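Long-range contact in putative O-GlcNAcase nagJ (Clostridium perfringens, PDB 6PV5), which probably hydrolyses terminal N-acetylhexosamine residues of glycans as a family 84 glycoside hydrolase, here represented by its N-terminal, catalytic and post-catalytic regions: residues G277-E289 with A315-K327. Sequence-based numbering, arbitrary orientation.
Sequences GEADFKALINKAE and AEVLNRFNKEFIK
Arg320 reaches over Phe281 to grip Glu278 end-on in a salt bridge: NH2 meets OE1 of Glu278 at 2.8 Å in the guanidinium plane, on the syn lone pair, while NH1 meets OE2 at 2.8 Å, less straight (141°). A second salt bridge runs from its NE to Glu324 OE1 (2.9 Å), one turn along its own helix, so in this network all three nitrogens have carboxylate partners. The chain, extended from CG to NE, lays the guanidinium flat on the Phe281 ring (planes 6° apart, centres 4.0 Å), a cation-pi stack; CD adds a CH-pi contact over the same face. The ring enters a knobs-into-holes site lined by Val317, Arg320, Phe321 and Glu324.

Apolar packing continues toward the barrel strand. Phe321 sits among Phe281, Leu284, Ile285 and Ala288, the Ala288 methyl meeting its edge at CZ (3.6 Å). That methyl also lies over a face of Phe325, 3.9 Å from the centroid. A water joins Glu289 OE2 to Glu324 O; Glu289 OE1 is salt-bridged to Lys329.

In these neighbouring outer helices of the TIM barrel the segment axes cross at -47°, with Leu284, Ala288 and Phe321 resting on strand 298-302. Two carboxylates and a stacked aromatic face fix the guanidinium's rotation and probably balance its charge.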
loop_
_atom_site.group_PDB
_atom_site.type_symbol
_atom_site.label_atom_id
_atom_site.label_comp_id
_atom_site.label_asym_id
_atom_site.label_seq_id
_atom_site.Cartn_x
_atom_site.Cartn_y
_atom_site.Cartn_z
ATOM N N GLY A 277 -12.116 35.665 -9.332
ATOM C CA GLY A 277 -11.832 34.436 -10.052
ATOM C C GLY A 277 -10.478 34.488 -10.751
ATOM O O GLY A 277 -9.656 33.586 -10.604
ATOM N N GLU A 278 -10.251 35.578 -11.490
ATOM C CA GLU A 278 -9.001 35.750 -12.208
ATOM C C GLU A 278 -7.829 35.848 -11.235
ATOM O O GLU A 278 -6.750 35.329 -11.526
ATOM C CB GLU A 278 -9.066 36.950 -13.155
ATOM C CG GLU A 278 -9.739 36.646 -14.482
ATOM C CD GLU A 278 -9.269 35.394 -15.206
ATOM O OE1 GLU A 278 -8.060 35.275 -15.476
ATOM O OE2 GLU A 278 -10.118 34.536 -15.492
ATOM N N ALA A 279 -8.041 36.520 -10.094
ATOM C CA ALA A 279 -7.005 36.650 -9.069
ATOM C C ALA A 279 -6.664 35.280 -8.481
ATOM O O ALA A 279 -5.494 34.876 -8.456
ATOM C CB ALA A 279 -7.444 37.621 -7.993
ATOM N N ASP A 280 -7.708 34.561 -8.040
ATOM C CA ASP A 280 -7.554 33.228 -7.471
ATOM C C ASP A 280 -6.856 32.316 -8.470
ATOM O O ASP A 280 -5.946 31.587 -8.089
ATOM C CB ASP A 280 -8.866 32.688 -6.899
ATOM C CG ASP A 280 -9.100 33.165 -5.478
ATOM O OD1 ASP A 280 -8.118 33.618 -4.846
ATOM O OD2 ASP A 280 -10.256 33.094 -5.012
ATOM N N PHE A 281 -7.224 32.418 -9.758
ATOM C CA PHE A 281 -6.551 31.612 -10.769
ATOM C C PHE A 281 -5.068 31.969 -10.892
ATOM O O PHE A 281 -4.234 31.090 -11.133
ATOM C CB PHE A 281 -7.286 31.613 -12.120
ATOM C CG PHE A 281 -6.745 30.531 -13.018
ATOM C CD1 PHE A 281 -5.642 30.763 -13.822
ATOM C CD2 PHE A 281 -7.264 29.243 -12.967
ATOM C CE1 PHE A 281 -5.093 29.746 -14.592
ATOM C CE2 PHE A 281 -6.713 28.225 -13.731
ATOM C CZ PHE A 281 -5.619 28.473 -14.529
ATOM N N LYS A 282 -4.732 33.265 -10.777
ATOM C CA LYS A 282 -3.337 33.694 -10.877
ATOM C C LYS A 282 -2.560 33.187 -9.662
ATOM O O LYS A 282 -1.446 32.670 -9.787
ATOM C CB LYS A 282 -3.245 35.217 -11.057
ATOM N N ALA A 283 -3.186 33.308 -8.484
ATOM C CA ALA A 283 -2.662 32.735 -7.251
ATOM C C ALA A 283 -2.283 31.267 -7.469
ATOM O O ALA A 283 -1.160 30.865 -7.150
ATOM C CB ALA A 283 -3.673 32.908 -6.142
ATOM N N LEU A 284 -3.203 30.502 -8.084
ATOM C CA LEU A 284 -3.025 29.075 -8.302
ATOM C C LEU A 284 -1.822 28.830 -9.204
ATOM O O LEU A 284 -0.966 27.990 -8.898
ATOM C CB LEU A 284 -4.312 28.481 -8.893
ATOM C CG LEU A 284 -4.285 26.997 -9.277
ATOM C CD1 LEU A 284 -3.914 26.110 -8.092
ATOM C CD2 LEU A 284 -5.642 26.581 -9.839
ATOM N N ILE A 285 -1.750 29.590 -10.305
ATOM C CA ILE A 285 -0.639 29.440 -11.232
ATOM C C ILE A 285 0.662 29.728 -10.487
ATOM O O ILE A 285 1.633 28.986 -10.622
ATOM C CB ILE A 285 -0.836 30.369 -12.451
ATOM C CG1 ILE A 285 -1.955 29.846 -13.356
ATOM C CG2 ILE A 285 0.477 30.585 -13.210
ATOM C CD1 ILE A 285 -1.601 28.573 -14.104
ATOM N N ASN A 286 0.672 30.825 -9.724
ATOM C CA ASN A 286 1.870 31.228 -8.997
ATOM C C ASN A 286 2.333 30.105 -8.068
ATOM O O ASN A 286 3.463 29.628 -8.191
ATOM C CB ASN A 286 1.697 32.545 -8.235
ATOM C CG ASN A 286 2.992 33.046 -7.617
ATOM O OD1 ASN A 286 4.054 33.035 -8.252
ATOM N ND2 ASN A 286 2.920 33.497 -6.374
ATOM N N LYS A 287 1.450 29.678 -7.151
ATOM C CA LYS A 287 1.765 28.595 -6.225
ATOM C C LYS A 287 2.384 27.422 -6.976
ATOM O O LYS A 287 3.430 26.893 -6.593
ATOM C CB LYS A 287 0.509 28.164 -5.461
ATOM C CG LYS A 287 0.754 27.126 -4.371
ATOM C CD LYS A 287 1.935 27.439 -3.469
ATOM C CE LYS A 287 1.981 26.549 -2.244
ATOM N NZ LYS A 287 0.765 26.728 -1.416
ATOM N N ALA A 288 1.752 27.032 -8.083
ATOM C CA ALA A 288 2.261 25.886 -8.817
ATOM C C ALA A 288 3.673 26.153 -9.334
ATOM O O ALA A 288 4.441 25.216 -9.525
ATOM C CB ALA A 288 1.306 25.519 -9.936
ATOM N N GLU A 289 3.987 27.426 -9.615
ATOM C CA GLU A 289 5.283 27.822 -10.172
ATOM C C GLU A 289 6.384 27.653 -9.121
ATOM O O GLU A 289 7.444 27.088 -9.400
ATOM C CB GLU A 289 5.263 29.281 -10.657
ATOM C CG GLU A 289 4.298 29.566 -11.798
ATOM C CD GLU A 289 4.854 29.420 -13.206
ATOM O OE1 GLU A 289 5.984 28.907 -13.351
ATOM O OE2 GLU A 289 4.152 29.830 -14.158
ATOM N N ALA A 315 -14.457 21.963 -12.991
ATOM C CA ALA A 315 -13.825 21.312 -14.121
ATOM C C ALA A 315 -13.102 22.357 -14.969
ATOM O O ALA A 315 -12.014 22.091 -15.489
ATOM C CB ALA A 315 -14.848 20.550 -14.922
ATOM N N GLU A 316 -13.706 23.543 -15.085
ATOM C CA GLU A 316 -13.105 24.600 -15.890
ATOM C C GLU A 316 -11.778 25.067 -15.293
ATOM O O GLU A 316 -10.801 25.195 -16.033
ATOM C CB GLU A 316 -14.090 25.739 -16.168
ATOM C CG GLU A 316 -15.104 25.350 -17.225
ATOM C CD GLU A 316 -16.168 26.398 -17.494
ATOM O OE1 GLU A 316 -16.188 27.425 -16.765
ATOM O OE2 GLU A 316 -16.976 26.185 -18.438
ATOM N N VAL A 317 -11.744 25.283 -13.964
ATOM C CA VAL A 317 -10.510 25.628 -13.264
ATOM C C VAL A 317 -9.454 24.582 -13.593
ATOM O O VAL A 317 -8.328 24.943 -13.921
ATOM C CB VAL A 317 -10.707 25.791 -11.741
ATOM C CG1 VAL A 317 -9.409 25.610 -10.961
ATOM C CG2 VAL A 317 -11.376 27.111 -11.392
ATOM N N LEU A 318 -9.851 23.298 -13.570
ATOM C CA LEU A 318 -8.940 22.196 -13.855
ATOM C C LEU A 318 -8.457 22.213 -15.310
ATOM O O LEU A 318 -7.294 21.901 -15.573
ATOM C CB LEU A 318 -9.612 20.846 -13.547
ATOM C CG LEU A 318 -9.858 20.488 -12.073
ATOM C CD1 LEU A 318 -10.575 19.144 -11.968
ATOM C CD2 LEU A 318 -8.551 20.413 -11.285
ATOM N N ASN A 319 -9.366 22.463 -16.262
ATOM C CA ASN A 319 -9.003 22.439 -17.685
ATOM C C ASN A 319 -8.043 23.591 -18.007
ATOM O O ASN A 319 -7.047 23.398 -18.697
ATOM C CB ASN A 319 -10.216 22.563 -18.620
ATOM C CG ASN A 319 -11.237 21.446 -18.509
ATOM O OD1 ASN A 319 -10.916 20.297 -18.198
ATOM N ND2 ASN A 319 -12.484 21.774 -18.793
ATOM N N ARG A 320 -8.324 24.768 -17.450
ATOM C CA ARG A 320 -7.462 25.925 -17.610
ATOM C C ARG A 320 -6.078 25.643 -17.031
ATOM O O ARG A 320 -5.075 25.920 -17.691
ATOM C CB ARG A 320 -8.101 27.158 -16.977
ATOM C CG ARG A 320 -7.631 28.468 -17.601
ATOM C CD ARG A 320 -8.201 29.652 -16.846
ATOM N NE ARG A 320 -7.377 30.837 -17.044
ATOM C CZ ARG A 320 -7.640 32.017 -16.503
ATOM N NH1 ARG A 320 -8.711 32.174 -15.748
ATOM N NH2 ARG A 320 -6.836 33.045 -16.713
ATOM N N PHE A 321 -6.030 25.055 -15.820
ATOM C CA PHE A 321 -4.762 24.773 -15.172
ATOM C C PHE A 321 -3.975 23.783 -16.017
ATOM O O PHE A 321 -2.758 23.911 -16.168
ATOM C CB PHE A 321 -4.953 24.271 -13.733
ATOM C CG PHE A 321 -3.663 24.050 -12.978
ATOM C CD1 PHE A 321 -3.111 25.059 -12.206
ATOM C CD2 PHE A 321 -2.991 22.839 -13.056
ATOM C CE1 PHE A 321 -1.924 24.852 -11.508
ATOM C CE2 PHE A 321 -1.802 22.636 -12.366
ATOM C CZ PHE A 321 -1.269 23.644 -11.593
ATOM N N ASN A 322 -4.690 22.781 -16.541
ATOM C CA ASN A 322 -4.103 21.742 -17.369
ATOM C C ASN A 322 -3.532 22.370 -18.648
ATOM O O ASN A 322 -2.467 21.972 -19.127
ATOM C CB ASN A 322 -5.181 20.710 -17.704
ATOM C CG ASN A 322 -4.661 19.472 -18.386
ATOM O OD1 ASN A 322 -3.707 18.845 -17.926
ATOM N ND2 ASN A 322 -5.331 19.063 -19.446
ATOM N N LYS A 323 -4.268 23.355 -19.190
ATOM C CA LYS A 323 -3.939 23.988 -20.457
ATOM C C LYS A 323 -2.795 24.989 -20.260
ATOM O O LYS A 323 -1.811 24.945 -20.988
ATOM C CB LYS A 323 -5.189 24.647 -21.060
ATOM C CG LYS A 323 -5.010 25.199 -22.470
ATOM C CD LYS A 323 -6.238 25.926 -22.999
ATOM C CE LYS A 323 -6.041 26.545 -24.370
ATOM N NZ LYS A 323 -5.145 27.729 -24.328
ATOM N N GLU A 324 -2.930 25.868 -19.261
ATOM C CA GLU A 324 -2.088 27.047 -19.114
ATOM C C GLU A 324 -0.877 26.792 -18.207
ATOM O O GLU A 324 0.003 27.650 -18.124
ATOM C CB GLU A 324 -2.922 28.252 -18.676
ATOM C CG GLU A 324 -4.091 28.534 -19.607
ATOM C CD GLU A 324 -4.918 29.784 -19.343
ATOM O OE1 GLU A 324 -4.772 30.398 -18.267
ATOM O OE2 GLU A 324 -5.736 30.132 -20.215
ATOM N N PHE A 325 -0.812 25.613 -17.555
ATOM C CA PHE A 325 0.315 25.235 -16.708
ATOM C C PHE A 325 0.851 23.863 -17.115
ATOM O O PHE A 325 1.974 23.759 -17.598
ATOM C CB PHE A 325 0.005 25.366 -15.207
ATOM C CG PHE A 325 1.181 25.018 -14.321
ATOM C CD1 PHE A 325 2.079 25.997 -13.913
ATOM C CD2 PHE A 325 1.450 23.698 -13.976
ATOM C CE1 PHE A 325 3.191 25.667 -13.151
ATOM C CE2 PHE A 325 2.567 23.367 -13.222
ATOM C CZ PHE A 325 3.430 24.354 -12.798
ATOM N N ILE A 326 0.045 22.806 -16.934
ATOM C CA ILE A 326 0.542 21.445 -17.088
ATOM C C ILE A 326 1.267 21.257 -18.420
ATOM O O ILE A 326 2.409 20.799 -18.446
ATOM C CB ILE A 326 -0.571 20.381 -16.931
ATOM C CG1 ILE A 326 -1.162 20.349 -15.515
ATOM C CG2 ILE A 326 -0.067 19.019 -17.396
ATOM C CD1 ILE A 326 -0.291 19.690 -14.467
ATOM N N LYS A 327 0.576 21.514 -19.535
ATOM C CA LYS A 327 1.095 21.052 -20.819
ATOM C C LYS A 327 2.312 21.850 -21.297
ATOM O O LYS A 327 3.084 21.324 -22.095
ATOM C CB LYS A 327 0.002 21.026 -21.886
ATOM C CG LYS A 327 -0.876 22.265 -21.919
ATOM C CD LYS A 327 -1.952 22.188 -22.997
ATOM C CE LYS A 327 -1.633 22.985 -24.247
ATOM N NZ LYS A 327 -1.858 24.438 -24.043
HETATM O O HOH W 1 2.590 28.557 -16.543
#